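Local coordinates for protein integrase (Bovine immunodeficiency virus, PDB 3KKS) that probably catalyses, as the core domain of a retroviral integrase, the DNA cutting and joining steps that insert viral DNA into target DNA, at residues H58-G62 against P63-A67; I70-L73 against C74-L77. All blocks are in the same frame, centred on the assembly; numbering follows the deposited sequence.

Contact 1 of 2, residues H58-G62 against P63-A67; sequences HSDNG and PCFTA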
loop_
_atom_site.group_PDB
_atom_site.type_symbol
_atom_site.label_atom_id
_atom_site.label_comp_id
_atom_site.label_asym_id
_atom_site.label_seq_id
_atom_site.Cartn_x
_atom_site.Cartn_y
_atom_site.Cartn_z
ATOM N N HIS A 58 5.366 -5.165 6.473
ATOM C CA HIS A 58 6.665 -5.567 5.938
ATOM C C HIS A 58 7.223 -4.497 4.999
ATOM O O HIS A 58 6.463 -3.743 4.390
ATOM C CB HIS A 58 6.521 -6.887 5.175
ATOM C CG HIS A 58 7.824 -7.484 4.737
ATOM N ND1 HIS A 58 8.749 -7.987 5.630
ATOM C CD2 HIS A 58 8.353 -7.660 3.507
ATOM C CE1 HIS A 58 9.794 -8.447 4.963
ATOM N NE2 HIS A 58 9.580 -8.261 3.674
ATOM N N SER A 59 8.546 -4.430 4.886
ATOM C CA SER A 59 9.205 -3.463 4.009
ATOM C C SER A 59 10.696 -3.778 3.882
ATOM O O SER A 59 11.170 -4.779 4.418
ATOM C CB SER A 59 9.049 -2.058 4.567
ATOM O OG SER A 59 9.640 -1.974 5.845
ATOM N N ASP A 60 11.431 -2.925 3.173
ATOM C CA ASP A 60 12.866 -3.131 3.033
ATOM C C ASP A 60 13.572 -2.445 4.193
ATOM O O ASP A 60 12.932 -1.827 5.039
ATOM C CB ASP A 60 13.397 -2.588 1.697
ATOM C CG ASP A 60 13.118 -1.109 1.499
ATOM O OD1 ASP A 60 13.375 -0.314 2.423
ATOM O OD2 ASP A 60 12.648 -0.736 0.402
ATOM N N ASN A 61 14.894 -2.552 4.213
ATOM C CA ASN A 61 15.713 -1.979 5.270
ATOM C C ASN A 61 15.901 -0.472 5.166
ATOM O O ASN A 61 16.779 0.100 5.815
ATOM C CB ASN A 61 17.076 -2.669 5.274
ATOM C CG ASN A 61 17.473 -3.142 6.647
ATOM O OD1 ASN A 61 16.647 -3.672 7.392
ATOM N ND2 ASN A 61 18.748 -2.971 6.991
ATOM N N GLY A 62 15.079 0.171 4.347
ATOM C CA GLY A 62 15.193 1.606 4.206
ATOM C C GLY A 62 15.198 2.283 5.562
ATOM O O GLY A 62 14.519 1.832 6.483
ATOM N N PRO A 63 15.971 3.363 5.720
ATOM C CA PRO A 63 16.076 4.124 6.968
ATOM C C PRO A 63 14.734 4.636 7.478
ATOM O O PRO A 63 14.464 4.596 8.673
ATOM C CB PRO A 63 17.010 5.270 6.592
ATOM C CG PRO A 63 17.900 4.649 5.588
ATOM C CD PRO A 63 16.942 3.857 4.729
ATOM N N CYS A 64 13.895 5.123 6.571
ATOM C CA CYS A 64 12.599 5.656 6.971
ATOM C C CYS A 64 11.615 4.565 7.378
ATOM O O CYS A 64 10.502 4.860 7.802
ATOM C CB CYS A 64 12.001 6.512 5.848
ATOM S SG CYS A 64 11.675 5.624 4.331
ATOM N N PHE A 65 12.024 3.306 7.248
ATOM C CA PHE A 65 11.172 2.185 7.629
ATOM C C PHE A 65 11.700 1.489 8.881
ATOM O O PHE A 65 10.973 0.724 9.515
ATOM C CB PHE A 65 11.074 1.143 6.499
ATOM C CG PHE A 65 10.362 1.632 5.262
ATOM C CD1 PHE A 65 9.161 2.326 5.356
ATOM C CD2 PHE A 65 10.890 1.383 3.997
ATOM C CE1 PHE A 65 8.496 2.767 4.208
ATOM C CE2 PHE A 65 10.235 1.819 2.841
ATOM C CZ PHE A 65 9.034 2.514 2.948
ATOM N N THR A 66 12.960 1.746 9.238
ATOM C CA THR A 66 13.568 1.098 10.404
ATOM C C THR A 66 13.822 1.978 11.626
ATOM O O THR A 66 14.344 1.496 12.637
ATOM C CB THR A 66 14.914 0.411 10.031
ATOM O OG1 THR A 66 15.800 1.368 9.440
ATOM C CG2 THR A 66 14.685 -0.723 9.051
ATOM N N ALA A 67 13.462 3.255 11.549
ATOM C CA ALA A 67 13.665 4.171 12.670
ATOM C C ALA A 67 12.898 3.690 13.901
ATOM O O ALA A 67 11.889 2.994 13.769
ATOM C CB ALA A 67 13.207 5.567 12.284
#

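Contact 2 of 2, residues I70-L73 against C74-L77; sequences IENL and CKYL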
loop_
_atom_site.group_PDB
_atom_site.type_symbol
_atom_site.label_atom_id
_atom_site.label_comp_id
_atom_site.label_asym_id
_atom_site.label_seq_id
_atom_site.Cartn_x
_atom_site.Cartn_y
_atom_site.Cartn_z
ATOM N N ILE A 70 9.244 4.270 13.811
ATOM C CA ILE A 70 8.392 3.281 13.157
ATOM C C ILE A 70 8.267 1.996 13.952
ATOM O O ILE A 70 7.184 1.401 14.030
ATOM C CB ILE A 70 8.925 2.954 11.749
ATOM C CG1 ILE A 70 9.065 4.250 10.949
ATOM C CG2 ILE A 70 7.998 1.972 11.045
ATOM C CD1 ILE A 70 7.835 5.157 11.021
ATOM N N GLU A 71 9.380 1.567 14.541
ATOM C CA GLU A 71 9.402 0.351 15.345
ATOM C C GLU A 71 8.497 0.497 16.562
ATOM O O GLU A 71 7.726 -0.402 16.888
ATOM C CB GLU A 71 10.830 0.043 15.796
ATOM C CG GLU A 71 11.432 -1.203 15.145
ATOM C CD GLU A 71 12.604 -0.887 14.234
ATOM O OE1 GLU A 71 13.524 -0.164 14.680
ATOM O OE2 GLU A 71 12.609 -1.368 13.079
ATOM N N ASN A 72 8.587 1.629 17.244
ATOM C CA ASN A 72 7.741 1.837 18.409
ATOM C C ASN A 72 6.275 2.062 18.009
ATOM O O ASN A 72 5.362 1.647 18.719
ATOM C CB ASN A 72 8.255 3.014 19.242
ATOM C CG ASN A 72 9.569 2.699 19.949
ATOM O OD1 ASN A 72 9.923 1.536 20.140
ATOM N ND2 ASN A 72 10.287 3.737 20.352
ATOM N N LEU A 73 6.054 2.707 16.867
ATOM C CA LEU A 73 4.695 2.958 16.399
ATOM C C LEU A 73 3.952 1.642 16.160
ATOM O O LEU A 73 2.785 1.500 16.530
ATOM C CB LEU A 73 4.717 3.785 15.111
ATOM C CG LEU A 73 3.349 3.976 14.446
ATOM C CD1 LEU A 73 2.361 4.509 15.470
ATOM C CD2 LEU A 73 3.464 4.918 13.261
ATOM N N CYS A 74 4.631 0.678 15.546
ATOM C CA CYS A 74 4.016 -0.613 15.284
ATOM C C CYS A 74 3.759 -1.372 16.579
ATOM O O CYS A 74 2.773 -2.098 16.689
ATOM C CB CYS A 74 4.896 -1.447 14.359
ATOM S SG CYS A 74 4.930 -0.853 12.651
ATOM N N LYS A 75 4.648 -1.220 17.555
ATOM C CA LYS A 75 4.448 -1.893 18.836
ATOM C C LYS A 75 3.239 -1.258 19.512
ATOM O O LYS A 75 2.402 -1.951 20.084
ATOM C CB LYS A 75 5.695 -1.759 19.714
ATOM C CG LYS A 75 6.843 -2.629 19.229
ATOM C CD LYS A 75 8.160 -2.293 19.900
ATOM C CE LYS A 75 9.278 -3.145 19.312
ATOM N NZ LYS A 75 10.603 -2.867 19.925
ATOM N N TYR A 76 3.147 0.062 19.417
ATOM C CA TYR A 76 2.036 0.799 19.997
ATOM C C TYR A 76 0.714 0.403 19.344
ATOM O O TYR A 76 -0.307 0.294 20.019
ATOM C CB TYR A 76 2.259 2.306 19.830
ATOM C CG TYR A 76 1.012 3.127 20.061
ATOM C CD1 TYR A 76 0.345 3.080 21.285
ATOM C CD2 TYR A 76 0.474 3.921 19.044
ATOM C CE1 TYR A 76 -0.829 3.797 21.492
ATOM C CE2 TYR A 76 -0.702 4.645 19.241
ATOM C CZ TYR A 76 -1.348 4.577 20.470
ATOM O OH TYR A 76 -2.514 5.276 20.684
ATOM N N LEU A 77 0.739 0.189 18.029
ATOM C CA LEU A 77 -0.460 -0.186 17.284
ATOM C C LEU A 77 -0.666 -1.698 17.245
ATOM O O LEU A 77 -1.558 -2.191 16.560
ATOM C CB LEU A 77 -0.374 0.352 15.853
ATOM C CG LEU A 77 -0.336 1.870 15.663
ATOM C CD1 LEU A 77 0.116 2.196 14.249
ATOM C CD2 LEU A 77 -1.714 2.466 15.948
HETATM O O HOH W 1 12.625 -0.127 19.452
#

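Contact 1 of 2, residues H58-G62 against P63-A67
The backbone oxygen of G62 is gripped by F65 and T66, three and four residues on. F65 N donates to G62 O at 3.0 Å, and T66 OG1 donates to the same oxygen at 3.3 Å from the opposite face of the carbonyl plane; neither donor lies in that plane. T66 N adds a weak bond. The T66 hydroxyl can reach back because chi1 (56°) sets OG1 between its own N and carbonyl carbon, while CG2 is turned toward N61 OD1.

A second polar link pins the turn from its other end: G62 N donates to D60 OD1 at 2.6 Å, on the anti side of the carboxylate, closing an Asx turn.

The F65 ring gathers the side-chain contacts. S59 CB lies over one face, offset toward the rim, 4.2 Å from the ring centroid in a CH-pi contact, and C64 SG sits over the centre of the opposite face. At the ring edge, in its plane, the carboxylate oxygen D60 OD1 comes within 3.4 Å of F65 CD2, the carboxylate turned 56° from the ring.

D60 OD2 lies close to D8 OD1 on the neighbouring strand. This strand-to-helix turn with two close aspartates is consistent with the first two acidic residues of the D,D-35-E active site of retroviral integrases, in the RNase H-like fold.

Contact 2 of 2, residues I70-L73 against C74-L77
Y76 N donates to N72 O at 2.8 Å, the shortest of four successive backbone bonds in which each N-H donates to the carbonyl four residues earlier. C74 N to I70 O and K75 N to E71 O belong to the same series, and L77 N closes it on L73 O at 2.9 Å just as the chain leaves helical geometry.

The side chains of L73 and L77 meet on one side of this last turn. L73 CD1 approaches L77 CD1 to 3.4 Å, tighter than usual for two methyl groups, and the two chains cross at a slant. L73 gets there with CG anti to its N (chi1 174°), whereas L77 keeps CG beside its N, which brings its CG back against L73 O. The same L73 CD1 also stands at the edge of the Y76 ring, 4.1 Å from Y76 CD2.

The backbone bonds and the L73-L77 pair follow the i to i+4 spacing of an alpha-helix, the L73-Y76 contact the i to i+3 spacing, here at the C-terminal end of helix 68-76, which packs beside helix 38-51 and strand 80-83: I70 rests on V41, A42 and I45, and L73 on A42, while C74 leans on K81. Within the helix I70 and C74 make a looser apolar contact, I70 CG2 to C74 SG 4.5 Å.

Along the solvent-facing side, the extended chain of K75 passes over the backbone, its CG 3.3 Å from E71 O. A water spans the polar ends there: it donates to N72 OD1 at 3.2 Å and accepts a weak bond from K75 NZ. E71 OE1 and K75 NZ stay 6.6 Å apart, too far for a salt bridge.

In the fold
From the N terminus, the chain reaches contact 1 at the end of strand 56-59, which lies between strands 4-12 and 80-83 of the mixed sheet, one in from its edge, and turns there into the short, weakly bonded helix 63-66. Contact 2 follows in series within helix 68-76, whose start is marked by A67 at the N-cap position; the two neither nest nor cross, and each closes only a local turn. Their centres lie about 13 Å apart, and the pieces touch where I70 packs on the carbonyls of C64 and F65. V41 of helix 38-51 meets C64, F65 and I70, while K81 of strand 80-83 contacts both regions, so helix and sheet edge bind the two turns together.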